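Local coordinates for beta-1,4-galactanase (Thielavia heterothallica, PDB 1HJS), which hydrolyses the (1->4)-beta-D-galactosidic linkages of type I arabinogalactans as a family 53 glycoside hydrolase, at residues 46-51 against 57-62; 191-196 against 235-240. All coordinates share one frame; numbering follows the deposited sequence.

Both contacts belong to one closed eight-stranded parallel (beta/alpha)8 barrel, and they lie in series along the chain. Interaction 1 (46-51 against 57-62) comes first: it joins the C-terminal end of strand 43-48 to the start of helix 59-71, within a single beta-alpha-beta unit. Interaction 2 (191-196 against 235-240) follows, pairing the last turns of helices 185-196 and 223-237 in the outer layer. Their centres are 28 Å apart and their nearest atoms about 17 Å, so they do not touch. The first is buried, and its R47 side chain lies about 7 Å from that of E245, the probable nucleophile; the second, only partly buried, packs neighbouring helices against each other outside the barrel.

Interaction 1 (46-51 against 57-62); sequences QRVWVN and YNLDYN. With SO4 (sulfate ion), chain F.
At the C-terminal end of barrel strand 43-48, on the active-site side of the (beta/alpha)8 fold, R47 covers one face of the Y57 ring, whose edge points at the indole of W49. R47 NE lies above the ring centre, in a cation-pi contact with R47 CZ 4.0 Å from the centroid of the Y57 ring. The guanidinium is steeply inclined to the ring, planes 67° apart, which lets R47 NH2 reach around to Y57 OH in a 3.0 Å hydrogen bond; the same NH2 forms a salt bridge with E297. W49 meets the tyrosine edge-to-face: Y57 CD2 comes over the indole, 3.6 Å from W49 CZ3. W49 N gives a nearly straight bond to Y57 O (2.8 Å, 173°). With an alanine in place of Y57, R47 is likely to lose its aromatic platform and hydroxyl partner, and the face of W49 the ring edge against it. On the helix-facing side of the strand, N62 bridges strand and helix. Q46, extended with CG beside its backbone N (chi1 -55°), sets NE2 on a lone pair of N62 OD1 at 2.9 Å and also donates to N62 O, while N62 ND2 donates to R47 O (3.0 Å) and to N58 O. A water links V50 O to L59 N. N51 ND2 donates to sulfate O4 (3.2 Å), an ion probably from the crystallisation liquor, also held by K108 and W98. V48 and L59 touch helix 102-122, and strand 75-80 runs parallel beside 43-48, with backbone hydrogen bonds from Q46 and V48 to D79.

Interaction 2 (191-196 against 235-240); sequences WYTNVL and KTWNKE
Apolar contact carries this pairing, and nearly all of it falls on the indole of W237. Y192 CB lies over one face of the six-membered ring in a CH-pi contact, 3.8 Å from its centroid and 3.5 Å from W237 CZ2. Y192 CG sits beside the backbone N (chi1 -76°), which carries the phenol away from the indole; the two rings end up oblique, their planes 48° apart, and CB does most of the touching. On the face opposite Y192 CB, the methyl T236 CG2 of the same helix as W237 sits over the centre of the W237 ring. L196, one turn further along the helix from Y192, brings CD1 to 3.4 Å from W237 NE1 and 3.7 Å from W237 CD1.

These are the C-terminal ends of helices 185-196 and 223-237 in the outer layer of the (beta/alpha)8 barrel, with W237 the last residue of its helix before N238 takes a positive phi and the chain turns toward strand 240-245. M209 of strand 208-212 touches both Y192 and W237.

Polar groups play a lesser part, and no hydrogen bond crosses between the segments. T193 OG1 lies at the indole edge, near its plane, 4.0 Å from W237 CZ2, and is hydrogen-bonded to N189 O of its own helix.

Interaction 1 (46-51 against 57-62)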
loop_
_atom_site.group_PDB
_atom_site.type_symbol
_atom_site.label_atom_id
_atom_site.label_comp_id
_atom_site.label_asym_id
_atom_site.label_seq_id
_atom_site.Cartn_x
_atom_site.Cartn_y
_atom_site.Cartn_z
ATOM N N GLN A 46 4.680 4.506 -1.557
ATOM C CA GLN A 46 5.931 4.533 -0.805
ATOM C C GLN A 46 5.683 4.406 0.698
ATOM O O GLN A 46 4.851 5.124 1.263
ATOM C CB GLN A 46 6.672 5.849 -1.085
ATOM C CG GLN A 46 6.922 6.109 -2.563
ATOM C CD GLN A 46 7.607 7.438 -2.828
ATOM O OE1 GLN A 46 7.797 7.824 -3.979
ATOM N NE2 GLN A 46 7.980 8.143 -1.761
ATOM N N ARG A 47 6.400 3.495 1.348
ATOM C CA ARG A 47 6.239 3.318 2.785
ATOM C C ARG A 47 7.099 4.330 3.525
ATOM O O ARG A 47 8.253 4.565 3.166
ATOM C CB ARG A 47 6.623 1.894 3.216
ATOM C CG ARG A 47 7.984 1.416 2.725
ATOM C CD ARG A 47 8.320 0.031 3.284
ATOM N NE ARG A 47 9.477 -0.562 2.615
ATOM C CZ ARG A 47 9.426 -1.195 1.445
ATOM N NH1 ARG A 47 8.270 -1.336 0.809
ATOM N NH2 ARG A 47 10.539 -1.664 0.892
ATOM N N VAL A 48 6.524 4.933 4.561
ATOM C CA VAL A 48 7.241 5.919 5.353
ATOM C C VAL A 48 7.382 5.441 6.789
ATOM O O VAL A 48 6.394 5.128 7.446
ATOM C CB VAL A 48 6.498 7.275 5.365
ATOM C CG1 VAL A 48 7.261 8.279 6.226
ATOM C CG2 VAL A 48 6.340 7.794 3.945
ATOM N N TRP A 49 8.620 5.372 7.264
ATOM C CA TRP A 49 8.889 4.967 8.634
ATOM C C TRP A 49 9.330 6.219 9.389
ATOM O O TRP A 49 9.893 7.143 8.800
ATOM C CB TRP A 49 9.964 3.875 8.674
ATOM C CG TRP A 49 9.491 2.567 8.074
ATOM C CD1 TRP A 49 8.220 2.264 7.655
ATOM C CD2 TRP A 49 10.275 1.387 7.851
ATOM N NE1 TRP A 49 8.169 0.968 7.186
ATOM C CE2 TRP A 49 9.414 0.409 7.296
ATOM C CE3 TRP A 49 11.620 1.060 8.067
ATOM C CZ2 TRP A 49 9.858 -0.877 6.952
ATOM C CZ3 TRP A 49 12.063 -0.222 7.724
ATOM C CH2 TRP A 49 11.182 -1.171 7.174
ATOM N N VAL A 50 9.068 6.247 10.691
ATOM C CA VAL A 50 9.383 7.410 11.510
ATOM C C VAL A 50 10.868 7.713 11.693
ATOM O O VAL A 50 11.350 8.751 11.225
ATOM C CB VAL A 50 8.700 7.287 12.888
ATOM C CG1 VAL A 50 9.000 8.513 13.736
ATOM C CG2 VAL A 50 7.199 7.117 12.691
ATOM N N ASN A 51 11.590 6.830 12.374
ATOM C CA ASN A 51 13.024 7.027 12.598
ATOM C C ASN A 51 13.848 5.761 12.413
ATOM O O ASN A 51 14.555 5.336 13.325
ATOM C CB ASN A 51 13.277 7.568 14.006
ATOM C CG ASN A 51 13.055 9.056 14.104
ATOM O OD1 ASN A 51 13.742 9.840 13.444
ATOM N ND2 ASN A 51 12.098 9.462 14.934
ATOM N N TYR A 57 13.592 4.436 4.012
ATOM C CA TYR A 57 12.160 4.686 4.127
ATOM C C TYR A 57 11.780 5.809 5.095
ATOM O O TYR A 57 10.605 5.959 5.430
ATOM C CB TYR A 57 11.426 3.396 4.515
ATOM C CG TYR A 57 11.898 2.189 3.741
ATOM C CD1 TYR A 57 12.015 2.229 2.350
ATOM C CD2 TYR A 57 12.274 1.019 4.399
ATOM C CE1 TYR A 57 12.505 1.131 1.631
ATOM C CE2 TYR A 57 12.762 -0.085 3.692
ATOM C CZ TYR A 57 12.877 -0.020 2.314
ATOM O OH TYR A 57 13.381 -1.106 1.630
ATOM N N ASN A 58 12.751 6.599 5.553
ATOM C CA ASN A 58 12.397 7.702 6.441
ATOM C C ASN A 58 11.876 8.821 5.548
ATOM O O ASN A 58 11.874 8.671 4.328
ATOM C CB ASN A 58 13.590 8.141 7.324
ATOM C CG ASN A 58 14.732 8.804 6.553
ATOM O OD1 ASN A 58 15.797 9.065 7.131
ATOM N ND2 ASN A 58 14.528 9.085 5.282
ATOM N N LEU A 59 11.433 9.934 6.128
ATOM C CA LEU A 59 10.872 11.009 5.313
ATOM C C LEU A 59 11.807 11.574 4.241
ATOM O O LEU A 59 11.371 11.837 3.118
ATOM C CB LEU A 59 10.348 12.139 6.207
ATOM C CG LEU A 59 9.403 13.132 5.517
ATOM C CD1 LEU A 59 8.227 12.389 4.882
ATOM C CD2 LEU A 59 8.900 14.144 6.532
ATOM N N ASP A 60 13.081 11.766 4.574
ATOM C CA ASP A 60 14.027 12.295 3.592
ATOM C C ASP A 60 14.150 11.353 2.403
ATOM O O ASP A 60 14.189 11.784 1.254
ATOM C CB ASP A 60 15.411 12.495 4.212
ATOM C CG ASP A 60 15.467 13.689 5.144
ATOM O OD1 ASP A 60 14.676 14.636 4.944
ATOM O OD2 ASP A 60 16.310 13.682 6.061
ATOM N N TYR A 61 14.227 10.060 2.699
ATOM C CA TYR A 61 14.338 9.032 1.671
ATOM C C TYR A 61 13.131 9.125 0.747
ATOM O O TYR A 61 13.259 9.082 -0.475
ATOM C CB TYR A 61 14.394 7.654 2.345
ATOM C CG TYR A 61 14.421 6.470 1.402
ATOM C CD1 TYR A 61 13.256 6.002 0.795
ATOM C CD2 TYR A 61 15.617 5.801 1.136
ATOM C CE1 TYR A 61 13.281 4.887 -0.054
ATOM C CE2 TYR A 61 15.654 4.693 0.293
ATOM C CZ TYR A 61 14.488 4.240 -0.299
ATOM O OH TYR A 61 14.540 3.151 -1.145
ATOM N N ASN A 62 11.954 9.274 1.343
ATOM C CA ASN A 62 10.715 9.367 0.587
ATOM C C ASN A 62 10.560 10.652 -0.217
ATOM O O ASN A 62 9.995 10.641 -1.309
ATOM C CB ASN A 62 9.533 9.188 1.532
ATOM C CG ASN A 62 9.200 7.733 1.748
ATOM O OD1 ASN A 62 8.616 7.090 0.876
ATOM N ND2 ASN A 62 9.591 7.194 2.899
HETATM S S SO4 F . 9.792 12.074 15.858
HETATM O O1 SO4 F . 8.387 12.141 15.051
HETATM O O2 SO4 F . 9.747 13.187 16.789
HETATM O O3 SO4 F . 9.914 10.917 16.452
HETATM O O4 SO4 F . 10.765 12.359 14.833
HETATM O O HOH W 1 11.636 10.194 8.876
#

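Interaction 2 (191-196 against 235-240)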
loop_
_atom_site.group_PDB
_atom_site.type_symbol
_atom_site.label_atom_id
_atom_site.label_comp_id
_atom_site.label_asym_id
_atom_site.label_seq_id
_atom_site.Cartn_x
_atom_site.Cartn_y
_atom_site.Cartn_z
ATOM N N TRP A 191 -13.995 -4.640 11.881
ATOM C CA TRP A 191 -13.103 -3.522 12.162
ATOM C C TRP A 191 -13.764 -2.153 11.997
ATOM O O TRP A 191 -13.816 -1.366 12.944
ATOM C CB TRP A 191 -11.866 -3.600 11.258
ATOM C CG TRP A 191 -10.714 -2.765 11.748
ATOM C CD1 TRP A 191 -9.696 -3.172 12.566
ATOM C CD2 TRP A 191 -10.465 -1.387 11.451
ATOM N NE1 TRP A 191 -8.827 -2.134 12.792
ATOM C CE2 TRP A 191 -9.275 -1.025 12.120
ATOM C CE3 TRP A 191 -11.132 -0.420 10.684
ATOM C CZ2 TRP A 191 -8.731 0.264 12.045
ATOM C CZ3 TRP A 191 -10.592 0.865 10.609
ATOM C CH2 TRP A 191 -9.402 1.193 11.288
ATOM N N TYR A 192 -14.260 -1.866 10.797
ATOM C CA TYR A 192 -14.893 -0.573 10.540
ATOM C C TYR A 192 -16.101 -0.301 11.433
ATOM O O TYR A 192 -16.282 0.818 11.912
ATOM C CB TYR A 192 -15.292 -0.457 9.066
ATOM C CG TYR A 192 -14.114 -0.180 8.150
ATOM C CD1 TYR A 192 -13.417 1.030 8.228
ATOM C CD2 TYR A 192 -13.677 -1.134 7.232
ATOM C CE1 TYR A 192 -12.310 1.281 7.411
ATOM C CE2 TYR A 192 -12.571 -0.896 6.413
ATOM C CZ TYR A 192 -11.893 0.310 6.508
ATOM O OH TYR A 192 -10.795 0.540 5.705
ATOM N N THR A 193 -16.917 -1.321 11.671
ATOM C CA THR A 193 -18.094 -1.141 12.516
ATOM C C THR A 193 -17.703 -0.700 13.927
ATOM O O THR A 193 -18.252 0.266 14.463
ATOM C CB THR A 193 -18.920 -2.436 12.605
ATOM O OG1 THR A 193 -19.420 -2.774 11.304
ATOM C CG2 THR A 193 -20.096 -2.254 13.563
ATOM N N ASN A 194 -16.743 -1.397 14.525
ATOM C CA ASN A 194 -16.311 -1.070 15.878
ATOM C C ASN A 194 -15.543 0.240 15.994
ATOM O O ASN A 194 -15.633 0.934 17.004
ATOM C CB ASN A 194 -15.488 -2.221 16.450
ATOM C CG ASN A 194 -16.355 -3.384 16.884
ATOM O OD1 ASN A 194 -17.209 -3.233 17.756
ATOM N ND2 ASN A 194 -16.146 -4.549 16.277
ATOM N N VAL A 195 -14.784 0.582 14.964
ATOM C CA VAL A 195 -14.037 1.827 14.984
ATOM C C VAL A 195 -14.974 3.024 14.810
ATOM O O VAL A 195 -14.881 4.004 15.551
ATOM C CB VAL A 195 -12.971 1.849 13.867
ATOM C CG1 VAL A 195 -12.380 3.245 13.727
ATOM C CG2 VAL A 195 -11.865 0.853 14.197
ATOM N N LEU A 196 -15.885 2.932 13.847
ATOM C CA LEU A 196 -16.807 4.028 13.560
ATOM C C LEU A 196 -17.884 4.264 14.614
ATOM O O LEU A 196 -18.399 5.374 14.734
ATOM C CB LEU A 196 -17.461 3.811 12.192
ATOM C CG LEU A 196 -16.490 3.889 11.007
ATOM C CD1 LEU A 196 -17.200 3.503 9.717
ATOM C CD2 LEU A 196 -15.931 5.303 10.907
ATOM N N LYS A 235 -21.106 -0.774 -0.568
ATOM C CA LYS A 235 -22.477 -0.401 -0.291
ATOM C C LYS A 235 -22.724 -0.025 1.167
ATOM O O LYS A 235 -23.693 0.663 1.471
ATOM C CB LYS A 235 -23.423 -1.510 -0.724
ATOM C CG LYS A 235 -23.659 -2.535 0.325
ATOM C CD LYS A 235 -25.128 -2.869 0.390
ATOM C CE LYS A 235 -25.439 -4.109 -0.411
ATOM N NZ LYS A 235 -26.807 -4.618 -0.140
ATOM N N THR A 236 -21.848 -0.459 2.071
ATOM C CA THR A 236 -22.026 -0.127 3.482
ATOM C C THR A 236 -21.532 1.281 3.814
ATOM O O THR A 236 -22.235 2.037 4.485
ATOM C CB THR A 236 -21.278 -1.110 4.422
ATOM O OG1 THR A 236 -21.729 -2.448 4.191
ATOM C CG2 THR A 236 -21.548 -0.752 5.881
ATOM N N TRP A 237 -20.338 1.632 3.336
ATOM C CA TRP A 237 -19.742 2.933 3.629
ATOM C C TRP A 237 -19.533 3.886 2.446
ATOM O O TRP A 237 -19.179 5.046 2.639
ATOM C CB TRP A 237 -18.428 2.715 4.380
ATOM C CG TRP A 237 -18.635 2.009 5.686
ATOM C CD1 TRP A 237 -19.218 2.522 6.809
ATOM C CD2 TRP A 237 -18.322 0.643 5.982
ATOM N NE1 TRP A 237 -19.291 1.559 7.787
ATOM C CE2 TRP A 237 -18.748 0.397 7.305
ATOM C CE3 TRP A 237 -17.724 -0.395 5.259
ATOM C CZ2 TRP A 237 -18.597 -0.850 7.921
ATOM C CZ3 TRP A 237 -17.574 -1.635 5.872
ATOM C CH2 TRP A 237 -18.010 -1.850 7.190
ATOM N N ASN A 238 -19.740 3.391 1.229
ATOM C CA ASN A 238 -19.629 4.202 0.015
ATOM C C ASN A 238 -18.332 5.013 -0.120
ATOM O O ASN A 238 -18.356 6.156 -0.578
ATOM C CB ASN A 238 -20.829 5.150 -0.066
ATOM C CG ASN A 238 -20.925 5.874 -1.401
ATOM O OD1 ASN A 238 -21.189 7.075 -1.446
ATOM N ND2 ASN A 238 -20.726 5.146 -2.493
ATOM N N LYS A 239 -17.197 4.423 0.252
ATOM C CA LYS A 239 -15.909 5.113 0.137
ATOM C C LYS A 239 -15.200 4.609 -1.113
ATOM O O LYS A 239 -15.553 3.555 -1.638
ATOM C CB LYS A 239 -15.026 4.812 1.357
ATOM C CG LYS A 239 -15.502 5.453 2.650
ATOM C CD LYS A 239 -15.504 6.969 2.526
ATOM C CE LYS A 239 -15.941 7.634 3.817
ATOM N NZ LYS A 239 -15.942 9.124 3.670
ATOM N N GLU A 240 -14.216 5.354 -1.608
ATOM C CA GLU A 240 -13.484 4.882 -2.777
ATOM C C GLU A 240 -12.704 3.671 -2.289
ATOM O O GLU A 240 -12.244 3.643 -1.151
ATOM C CB GLU A 240 -12.533 5.952 -3.312
ATOM C CG GLU A 240 -13.245 7.150 -3.919
ATOM C CD GLU A 240 -12.361 7.927 -4.879
ATOM O OE1 GLU A 240 -11.201 8.207 -4.520
ATOM O OE2 GLU A 240 -12.830 8.256 -5.990
#